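Local coordinates for uncharacterized protein SPT16D (Chaetomium thermophilum var. thermophilum, PDB 4KHB) that probably serves, as a subunit of the histone chaperone FACT, in reorganizing nucleosomes, and pairs through this PH-like domain with Pob3N, at residues A[9-18]-A[44-52]; A[27-36]-A[106-116]. All blocks are in the same frame, centred on the assembly; numbering follows the deposited sequence.

Contact 1 (A[9-18]-A[44-52]); sequences FESYKRDNQL and PVPFHINTI
The extended chain around F9 and S11 passes H48 at the end of strand 43-48, where the CA atoms of S11 and H48 are 5.8 Å apart, and no hydrogen bond joins the two segments. F9 and H48 carry much of the contact. CD1 of F9 sits over one face of the imidazole, toward its rim, 3.3 Å from CG of H48. The two ring planes are inclined at 32°, so the pair is oblique. CB of F9 lies over the same ring, a CH-pi contact 4.0 Å from its centroid. CG of F9 stands between its backbone N and carbonyl carbon (chi1 53°), which swings the phenyl ring over toward H48 and N50, both of which lie on the same side of its plane. CB of N50 covers that face, 3.9 Å from the centroid. The imidazole is fixed in rotation by the N50 N-H, which reaches ND1 of H48 nearly in the ring plane at 3.1 Å. Further along, CG of P46 touches the edge of the Y12 ring at CD2, 4.0 Å away. L18 closes this end with its methyl groups on P44 and P46. The polar ends turn to other partners: S11 OG bonds T35 and the backbone of R106 of the Pob3N chain, and Y12 OH bonds D30. W108 of Pob3N meets the F9 ring edge-to-face and bonds F9 O through NE1. Ring, CH-pi and proline contacts thus lay the N-terminal segment along the strand, while the hydrogen bonding of S11 and F9 ties it to the heterodimer partner.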
loop_
_atom_site.group_PDB
_atom_site.type_symbol
_atom_site.label_atom_id
_atom_site.label_comp_id
_atom_site.label_asym_id
_atom_site.label_seq_id
_atom_site.Cartn_x
_atom_site.Cartn_y
_atom_site.Cartn_z
ATOM N N PHE A 9 -7.556 17.999 9.699
ATOM C CA PHE A 9 -7.276 18.130 8.275
ATOM C C PHE A 9 -7.673 16.840 7.569
ATOM O O PHE A 9 -7.958 15.831 8.219
ATOM C CB PHE A 9 -5.804 18.466 8.021
ATOM C CG PHE A 9 -4.840 17.533 8.686
ATOM C CD1 PHE A 9 -4.441 16.359 8.062
ATOM C CD2 PHE A 9 -4.309 17.843 9.928
ATOM C CE1 PHE A 9 -3.543 15.503 8.673
ATOM C CE2 PHE A 9 -3.411 16.996 10.544
ATOM C CZ PHE A 9 -3.026 15.823 9.915
ATOM N N GLU A 10 -7.693 16.876 6.241
ATOM C CA GLU A 10 -8.152 15.745 5.443
ATOM C C GLU A 10 -7.645 15.894 4.015
ATOM O O GLU A 10 -7.902 16.910 3.364
ATOM C CB GLU A 10 -9.683 15.706 5.451
ATOM C CG GLU A 10 -10.303 14.951 4.286
ATOM C CD GLU A 10 -11.815 15.031 4.292
ATOM O OE1 GLU A 10 -12.394 15.281 3.216
ATOM O OE2 GLU A 10 -12.422 14.856 5.371
ATOM N N SER A 11 -6.924 14.887 3.530
ATOM C CA SER A 11 -6.344 14.951 2.196
ATOM C C SER A 11 -7.425 14.841 1.127
ATOM O O SER A 11 -7.671 15.788 0.379
ATOM C CB SER A 11 -5.294 13.852 2.010
ATOM O OG SER A 11 -4.199 14.033 2.893
ATOM N N TYR A 12 -8.074 13.681 1.069
ATOM C CA TYR A 12 -9.102 13.426 0.064
ATOM C C TYR A 12 -10.364 12.831 0.689
ATOM O O TYR A 12 -10.318 12.268 1.787
ATOM C CB TYR A 12 -8.570 12.478 -1.016
ATOM C CG TYR A 12 -7.329 12.965 -1.731
ATOM C CD1 TYR A 12 -7.394 13.996 -2.660
ATOM C CD2 TYR A 12 -6.094 12.388 -1.477
ATOM C CE1 TYR A 12 -6.259 14.436 -3.315
ATOM C CE2 TYR A 12 -4.956 12.820 -2.124
ATOM C CZ TYR A 12 -5.045 13.843 -3.041
ATOM O OH TYR A 12 -3.910 14.275 -3.686
ATOM N N LYS A 13 -11.487 12.971 -0.009
ATOM C CA LYS A 13 -12.757 12.410 0.443
ATOM C C LYS A 13 -13.138 11.235 -0.463
ATOM O O LYS A 13 -13.764 10.274 -0.017
ATOM C CB LYS A 13 -13.849 13.480 0.416
ATOM C CG LYS A 13 -14.625 13.599 1.728
ATOM C CD LYS A 13 -14.827 12.256 2.407
ATOM C CE LYS A 13 -15.774 12.366 3.590
ATOM N NZ LYS A 13 -15.937 11.059 4.282
ATOM N N ARG A 14 -12.748 11.322 -1.735
ATOM C CA ARG A 14 -13.121 10.322 -2.739
ATOM C C ARG A 14 -11.939 9.852 -3.580
ATOM O O ARG A 14 -10.948 10.570 -3.737
ATOM C CB ARG A 14 -14.178 10.897 -3.686
ATOM C CG ARG A 14 -15.585 10.997 -3.139
ATOM C CD ARG A 14 -16.491 11.666 -4.166
ATOM N NE ARG A 14 -16.524 10.959 -5.445
ATOM C CZ ARG A 14 -17.631 10.471 -5.996
ATOM N NH1 ARG A 14 -18.798 10.639 -5.390
ATOM N NH2 ARG A 14 -17.581 9.842 -7.163
ATOM N N ASP A 15 -12.056 8.639 -4.120
ATOM C CA ASP A 15 -11.005 8.043 -4.943
ATOM C C ASP A 15 -10.688 8.870 -6.194
ATOM O O ASP A 15 -9.528 8.980 -6.596
ATOM C CB ASP A 15 -11.379 6.607 -5.330
ATOM C CG ASP A 15 -11.243 5.633 -4.167
ATOM O OD1 ASP A 15 -10.149 5.574 -3.565
ATOM O OD2 ASP A 15 -12.228 4.928 -3.854
ATOM N N ASN A 16 -11.720 9.452 -6.804
ATOM C CA ASN A 16 -11.549 10.204 -8.048
ATOM C C ASN A 16 -10.842 11.550 -7.895
ATOM O O ASN A 16 -10.600 12.245 -8.884
ATOM C CB ASN A 16 -12.884 10.361 -8.797
ATOM C CG ASN A 16 -13.871 11.272 -8.073
ATOM O OD1 ASN A 16 -13.570 11.838 -7.021
ATOM N ND2 ASN A 16 -15.059 11.418 -8.645
ATOM N N GLN A 17 -10.517 11.913 -6.657
ATOM C CA GLN A 17 -9.792 13.151 -6.398
ATOM C C GLN A 17 -8.287 12.932 -6.386
ATOM O O GLN A 17 -7.517 13.885 -6.275
ATOM C CB GLN A 17 -10.228 13.785 -5.074
ATOM C CG GLN A 17 -11.673 13.552 -4.696
ATOM C CD GLN A 17 -12.019 14.175 -3.359
ATOM O OE1 GLN A 17 -11.869 13.547 -2.314
ATOM N NE2 GLN A 17 -12.484 15.417 -3.386
ATOM N N LEU A 18 -7.873 11.672 -6.484
ATOM C CA LEU A 18 -6.456 11.347 -6.565
ATOM C C LEU A 18 -5.904 11.788 -7.918
ATOM O O LEU A 18 -6.564 11.622 -8.946
ATOM C CB LEU A 18 -6.232 9.848 -6.337
ATOM C CG LEU A 18 -6.331 9.404 -4.874
ATOM C CD1 LEU A 18 -6.509 7.895 -4.736
ATOM C CD2 LEU A 18 -5.104 9.866 -4.113
ATOM N N PRO A 44 -1.829 3.612 -3.936
ATOM C CA PRO A 44 -1.483 5.023 -3.739
ATOM C C PRO A 44 -1.954 5.515 -2.380
ATOM O O PRO A 44 -3.160 5.654 -2.167
ATOM C CB PRO A 44 -2.260 5.728 -4.852
ATOM C CG PRO A 44 -3.413 4.815 -5.153
ATOM C CD PRO A 44 -2.923 3.424 -4.905
ATOM N N VAL A 45 -1.018 5.787 -1.477
ATOM C CA VAL A 45 -1.384 6.165 -0.118
ATOM C C VAL A 45 -1.080 7.631 0.161
ATOM O O VAL A 45 0.072 8.059 0.089
ATOM C CB VAL A 45 -0.672 5.286 0.923
ATOM C CG1 VAL A 45 -1.136 5.650 2.324
ATOM C CG2 VAL A 45 -0.933 3.816 0.639
ATOM N N PRO A 46 -2.126 8.405 0.485
ATOM C CA PRO A 46 -1.996 9.835 0.780
ATOM C C PRO A 46 -1.428 10.083 2.170
ATOM O O PRO A 46 -1.792 9.378 3.112
ATOM C CB PRO A 46 -3.447 10.345 0.723
ATOM C CG PRO A 46 -4.248 9.238 0.097
ATOM C CD PRO A 46 -3.535 7.977 0.447
ATOM N N PHE A 47 -0.545 11.069 2.287
ATOM C CA PHE A 47 -0.109 11.560 3.587
ATOM C C PHE A 47 -0.139 13.083 3.566
ATOM O O PHE A 47 0.502 13.718 2.725
ATOM C CB PHE A 47 1.291 11.045 3.927
ATOM C CG PHE A 47 1.336 9.580 4.265
ATOM C CD1 PHE A 47 1.032 9.142 5.549
ATOM C CD2 PHE A 47 1.682 8.639 3.305
ATOM C CE1 PHE A 47 1.075 7.792 5.870
ATOM C CE2 PHE A 47 1.727 7.287 3.618
ATOM C CZ PHE A 47 1.421 6.864 4.902
ATOM N N HIS A 48 -0.895 13.667 4.489
ATOM C CA HIS A 48 -1.055 15.115 4.536
ATOM C C HIS A 48 0.227 15.767 5.035
ATOM O O HIS A 48 0.979 15.161 5.796
ATOM C CB HIS A 48 -2.233 15.481 5.437
ATOM C CG HIS A 48 -2.725 16.884 5.253
ATOM N ND1 HIS A 48 -2.111 17.971 5.834
ATOM C CD2 HIS A 48 -3.780 17.372 4.560
ATOM C CE1 HIS A 48 -2.764 19.071 5.504
ATOM N NE2 HIS A 48 -3.781 18.735 4.730
ATOM N N ILE A 49 0.477 16.998 4.597
ATOM C CA ILE A 49 1.710 17.697 4.947
ATOM C C ILE A 49 1.822 17.998 6.446
ATOM O O ILE A 49 2.927 18.078 6.991
ATOM C CB ILE A 49 1.869 19.000 4.130
ATOM C CG1 ILE A 49 3.295 19.540 4.238
ATOM C CG2 ILE A 49 0.880 20.047 4.598
ATOM C CD1 ILE A 49 4.328 18.673 3.561
ATOM N N ASN A 50 0.677 18.145 7.111
ATOM C CA ASN A 50 0.642 18.431 8.544
ATOM C C ASN A 50 1.072 17.231 9.385
ATOM O O ASN A 50 1.160 17.312 10.614
ATOM C CB ASN A 50 -0.761 18.887 8.957
ATOM C CG ASN A 50 -1.134 20.235 8.372
ATOM O OD1 ASN A 50 -0.294 20.937 7.810
ATOM N ND2 ASN A 50 -2.402 20.605 8.503
ATOM N N THR A 51 1.322 16.119 8.703
ATOM C CA THR A 51 1.684 14.861 9.333
ATOM C C THR A 51 3.199 14.650 9.216
ATOM O O THR A 51 3.787 13.824 9.922
ATOM C CB THR A 51 0.877 13.700 8.689
ATOM O OG1 THR A 51 0.251 12.911 9.708
ATOM C CG2 THR A 51 1.755 12.810 7.838
ATOM N N ILE A 52 3.826 15.444 8.351
ATOM C CA ILE A 52 5.232 15.258 7.986
ATOM C C ILE A 52 6.194 16.184 8.739
ATOM O O ILE A 52 5.951 17.384 8.862
ATOM C CB ILE A 52 5.423 15.443 6.458
ATOM C CG1 ILE A 52 4.796 14.265 5.708
ATOM C CG2 ILE A 52 6.897 15.557 6.095
ATOM C CD1 ILE A 52 4.557 14.529 4.235
#

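Contact 2 (A[27-36]-A[106-116]); sequences IVIDQKNNTI and YAEIANQISNL
The C-terminal helix of this PH-like domain packs here on the hairpin of strands 28-30 and 35-40. Strand 28-30 and helix segment 106-116 run in roughly the same direction, at 27°, with their axes 10.0 Å apart. I29 is the centre of the apolar layer. Its CD1 reaches 4.0 Å from CG2 of I109 and equally close to CG1 of I113, where the two side chains cross at about a right angle. Its CG2, anti to the backbone N, goes the other way along the helix and meets CD1 of L116 at 3.9 Å. I27 continues the layer toward Y106, with CG2 against CD1 of I109. I36, from the next strand, adds its CG2 to the I113 side chain. L66 of strand 63-70 touches I27, Y106 and I109. At the rim the Q31 chain bends at chi2 (79°), and NE2 gives a weak hydrogen bond, 2.7 Å long but poorly aligned, to OE1 of Q112. CD2 of L116 lies alongside N34, 3.6 Å from OD1. A water bridges this region by donating to N34 OD1 and, at 3.2 Å, to L116 O. The turn between the strands ends in a G1 beta bulge, with N34 and T35 both facing D30, and D30 O accepts from both N33 N and T35 N. At the other end, Y106 OH and I27 N both bond D176 of the Pob3N chain. Against the hairpin the helix is therefore held mainly by branched apolar side chains, with a weak amide bond and one water at the rim and a carboxylate of the partner subunit joining both segments.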
loop_
_atom_site.group_PDB
_atom_site.type_symbol
_atom_site.label_atom_id
_atom_site.label_comp_id
_atom_site.label_asym_id
_atom_site.label_seq_id
_atom_site.Cartn_x
_atom_site.Cartn_y
_atom_site.Cartn_z
ATOM N N ILE A 27 5.774 8.149 -6.744
ATOM C CA ILE A 27 5.554 9.206 -5.767
ATOM C C ILE A 27 4.943 10.434 -6.443
ATOM O O ILE A 27 5.454 10.909 -7.460
ATOM C CB ILE A 27 6.873 9.595 -5.062
ATOM C CG1 ILE A 27 7.415 8.412 -4.252
ATOM C CG2 ILE A 27 6.663 10.791 -4.154
ATOM C CD1 ILE A 27 8.758 8.679 -3.590
ATOM N N VAL A 28 3.849 10.943 -5.885
ATOM C CA VAL A 28 3.170 12.102 -6.454
ATOM C C VAL A 28 2.994 13.194 -5.407
ATOM O O VAL A 28 2.519 12.929 -4.300
ATOM C CB VAL A 28 1.777 11.716 -7.012
ATOM C CG1 VAL A 28 1.015 12.953 -7.453
ATOM C CG2 VAL A 28 1.912 10.742 -8.166
ATOM N N ILE A 29 3.384 14.419 -5.756
ATOM C CA ILE A 29 3.164 15.554 -4.870
ATOM C C ILE A 29 1.931 16.295 -5.356
ATOM O O ILE A 29 1.849 16.673 -6.526
ATOM C CB ILE A 29 4.367 16.526 -4.850
ATOM C CG1 ILE A 29 5.680 15.759 -4.658
ATOM C CG2 ILE A 29 4.175 17.605 -3.780
ATOM C CD1 ILE A 29 5.839 15.143 -3.282
ATOM N N ASP A 30 0.966 16.485 -4.463
ATOM C CA ASP A 30 -0.246 17.201 -4.818
ATOM C C ASP A 30 -0.286 18.443 -3.954
ATOM O O ASP A 30 -0.935 18.465 -2.903
ATOM C CB ASP A 30 -1.490 16.337 -4.589
ATOM C CG ASP A 30 -2.743 16.945 -5.200
ATOM O OD1 ASP A 30 -2.673 18.083 -5.716
ATOM O OD2 ASP A 30 -3.801 16.284 -5.166
ATOM N N GLN A 31 0.431 19.469 -4.403
ATOM C CA GLN A 31 0.557 20.715 -3.667
ATOM C C GLN A 31 -0.830 21.283 -3.439
ATOM O O GLN A 31 -1.087 21.958 -2.446
ATOM C CB GLN A 31 1.433 21.724 -4.420
ATOM C CG GLN A 31 2.818 21.224 -4.834
ATOM C CD GLN A 31 2.787 20.355 -6.078
ATOM O OE1 GLN A 31 1.718 20.041 -6.603
ATOM N NE2 GLN A 31 3.963 19.972 -6.563
ATOM N N LYS A 32 -1.728 20.971 -4.366
ATOM C CA LYS A 32 -3.067 21.518 -4.359
ATOM C C LYS A 32 -3.856 21.141 -3.122
ATOM O O LYS A 32 -4.601 21.950 -2.563
ATOM C CB LYS A 32 -3.828 21.002 -5.581
ATOM C CG LYS A 32 -4.143 22.045 -6.629
ATOM C CD LYS A 32 -4.666 23.314 -6.018
ATOM C CE LYS A 32 -3.539 24.302 -5.828
ATOM N NZ LYS A 32 -3.898 25.639 -6.215
ATOM N N ASN A 33 -3.670 19.904 -2.692
ATOM C CA ASN A 33 -4.411 19.366 -1.572
ATOM C C ASN A 33 -3.524 19.199 -0.340
ATOM O O ASN A 33 -3.905 18.517 0.614
ATOM C CB ASN A 33 -5.067 18.048 -1.991
ATOM C CG ASN A 33 -6.152 18.249 -3.043
ATOM O OD1 ASN A 33 -7.121 18.976 -2.825
ATOM N ND2 ASN A 33 -5.968 17.631 -4.204
ATOM N N ASN A 34 -2.343 19.821 -0.376
ATOM C CA ASN A 34 -1.390 19.765 0.733
ATOM C C ASN A 34 -1.059 18.329 1.089
ATOM O O ASN A 34 -1.040 17.959 2.264
ATOM C CB ASN A 34 -1.914 20.506 1.973
ATOM C CG ASN A 34 -1.046 21.696 2.357
ATOM O OD1 ASN A 34 0.143 21.740 2.041
ATOM N ND2 ASN A 34 -1.631 22.650 3.068
ATOM N N THR A 35 -0.793 17.520 0.069
ATOM C CA THR A 35 -0.703 16.082 0.264
ATOM C C THR A 35 0.353 15.475 -0.655
ATOM O O THR A 35 0.531 15.913 -1.797
ATOM C CB THR A 35 -2.073 15.416 -0.023
ATOM O OG1 THR A 35 -3.074 15.962 0.847
ATOM C CG2 THR A 35 -2.005 13.907 0.164
ATOM N N ILE A 36 1.062 14.474 -0.139
ATOM C CA ILE A 36 1.918 13.627 -0.957
ATOM C C ILE A 36 1.280 12.241 -1.031
ATOM O O ILE A 36 0.611 11.806 -0.090
ATOM C CB ILE A 36 3.368 13.551 -0.413
ATOM C CG1 ILE A 36 3.446 12.663 0.832
ATOM C CG2 ILE A 36 3.888 14.944 -0.095
ATOM C CD1 ILE A 36 4.869 12.380 1.295
ATOM N N TYR A 106 14.537 12.845 -7.016
ATOM C CA TYR A 106 14.422 12.777 -5.560
ATOM C C TYR A 106 14.873 14.077 -4.900
ATOM O O TYR A 106 14.384 14.440 -3.828
ATOM C CB TYR A 106 15.200 11.581 -4.997
ATOM C CG TYR A 106 14.417 10.282 -4.994
ATOM C CD1 TYR A 106 13.169 10.199 -5.597
ATOM C CD2 TYR A 106 14.916 9.149 -4.363
ATOM C CE1 TYR A 106 12.447 9.023 -5.591
ATOM C CE2 TYR A 106 14.198 7.964 -4.349
ATOM C CZ TYR A 106 12.965 7.910 -4.965
ATOM O OH TYR A 106 12.238 6.742 -4.963
ATOM N N ALA A 107 15.806 14.772 -5.541
ATOM C CA ALA A 107 16.262 16.061 -5.038
ATOM C C ALA A 107 15.136 17.086 -5.143
ATOM O O ALA A 107 14.947 17.906 -4.245
ATOM C CB ALA A 107 17.488 16.526 -5.806
ATOM N N GLU A 108 14.387 17.026 -6.242
ATOM C CA GLU A 108 13.234 17.901 -6.444
ATOM C C GLU A 108 12.131 17.612 -5.431
ATOM O O GLU A 108 11.547 18.531 -4.852
ATOM C CB GLU A 108 12.690 17.743 -7.869
ATOM C CG GLU A 108 11.408 18.531 -8.148
ATOM C CD GLU A 108 11.618 20.034 -8.213
ATOM O OE1 GLU A 108 12.782 20.483 -8.184
ATOM O OE2 GLU A 108 10.611 20.771 -8.291
ATOM N N ILE A 109 11.846 16.328 -5.234
ATOM C CA ILE A 109 10.810 15.887 -4.307
ATOM C C ILE A 109 11.086 16.361 -2.882
ATOM O O ILE A 109 10.194 16.878 -2.207
ATOM C CB ILE A 109 10.658 14.348 -4.323
ATOM C CG1 ILE A 109 10.245 13.860 -5.715
ATOM C CG2 ILE A 109 9.633 13.903 -3.297
ATOM C CD1 ILE A 109 9.887 12.385 -5.778
ATOM N N ALA A 110 12.323 16.178 -2.429
ATOM C CA ALA A 110 12.723 16.612 -1.093
ATOM C C ALA A 110 12.540 18.112 -0.894
ATOM O O ALA A 110 12.173 18.561 0.194
ATOM C CB ALA A 110 14.168 16.218 -0.823
ATOM N N ASN A 111 12.803 18.882 -1.945
ATOM C CA ASN A 111 12.679 20.334 -1.884
ATOM C C ASN A 111 11.225 20.789 -1.862
ATOM O O ASN A 111 10.869 21.699 -1.116
ATOM C CB ASN A 111 13.423 20.982 -3.057
ATOM C CG ASN A 111 14.914 20.712 -3.022
ATOM O OD1 ASN A 111 15.517 20.610 -1.951
ATOM N ND2 ASN A 111 15.517 20.591 -4.196
ATOM N N GLN A 112 10.393 20.163 -2.692
ATOM C CA GLN A 112 8.964 20.467 -2.726
ATOM C C GLN A 112 8.300 20.198 -1.378
ATOM O O GLN A 112 7.454 20.973 -0.928
ATOM C CB GLN A 112 8.263 19.644 -3.814
ATOM C CG GLN A 112 8.677 19.959 -5.244
ATOM C CD GLN A 112 7.748 19.327 -6.266
ATOM O OE1 GLN A 112 6.702 19.883 -6.598
ATOM N NE2 GLN A 112 8.126 18.156 -6.765
ATOM N N ILE A 113 8.684 19.092 -0.745
ATOM C CA ILE A 113 8.138 18.712 0.556
ATOM C C ILE A 113 8.580 19.680 1.649
ATOM O O ILE A 113 7.770 20.120 2.466
ATOM C CB ILE A 113 8.547 17.265 0.939
ATOM C CG1 ILE A 113 7.868 16.254 0.012
ATOM C CG2 ILE A 113 8.194 16.963 2.387
ATOM C CD1 ILE A 113 8.398 14.839 0.147
ATOM N N SER A 114 9.868 20.017 1.652
ATOM C CA SER A 114 10.411 20.962 2.619
ATOM C C SER A 114 9.758 22.328 2.437
ATOM O O SER A 114 9.449 23.014 3.411
ATOM C CB SER A 114 11.931 21.081 2.479
ATOM O OG SER A 114 12.570 19.823 2.616
ATOM N N ASN A 115 9.551 22.712 1.180
ATOM C CA ASN A 115 8.954 24.000 0.846
ATOM C C ASN A 115 7.473 24.048 1.220
ATOM O O ASN A 115 6.964 25.086 1.643
ATOM C CB ASN A 115 9.166 24.315 -0.644
ATOM C CG ASN A 115 8.658 25.691 -1.038
ATOM O OD1 ASN A 115 8.582 26.601 -0.210
ATOM N ND2 ASN A 115 8.319 25.852 -2.311
ATOM N N LEU A 116 6.789 22.918 1.051
ATOM C CA LEU A 116 5.402 22.773 1.480
ATOM C C LEU A 116 5.310 22.820 3.005
ATOM O O LEU A 116 4.382 23.404 3.566
ATOM C CB LEU A 116 4.807 21.461 0.953
ATOM C CG LEU A 116 4.046 21.530 -0.376
ATOM C CD1 LEU A 116 3.604 20.153 -0.847
ATOM C CD2 LEU A 116 2.847 22.448 -0.246
HETATM O O HOH W 1 1.189 23.980 3.439
#

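Contacts 1 and 2 have centres about 13 Å apart and meet on one three-stranded antiparallel sheet, in which strand 35-40 lies between 28-30 and 43-48. Their segments alternate along the chain: 9-18, 27-36, 44-52, then 106-116. Two probable hydrogen bonds connect them directly, Y12 OH to D30 OD2 at 2.5 Å and F47 N to I36 O at 2.7 Å. Contact 1 lies at the outer strand 43-48, contact 2 at the face of the hairpin 28-40 turned to helix 103-121. K117 of that helix also bonds the backbone of I49 and I52. Both contacts also reach Pob3N, so elements packed on the same small sheet take part in the heterodimer interface.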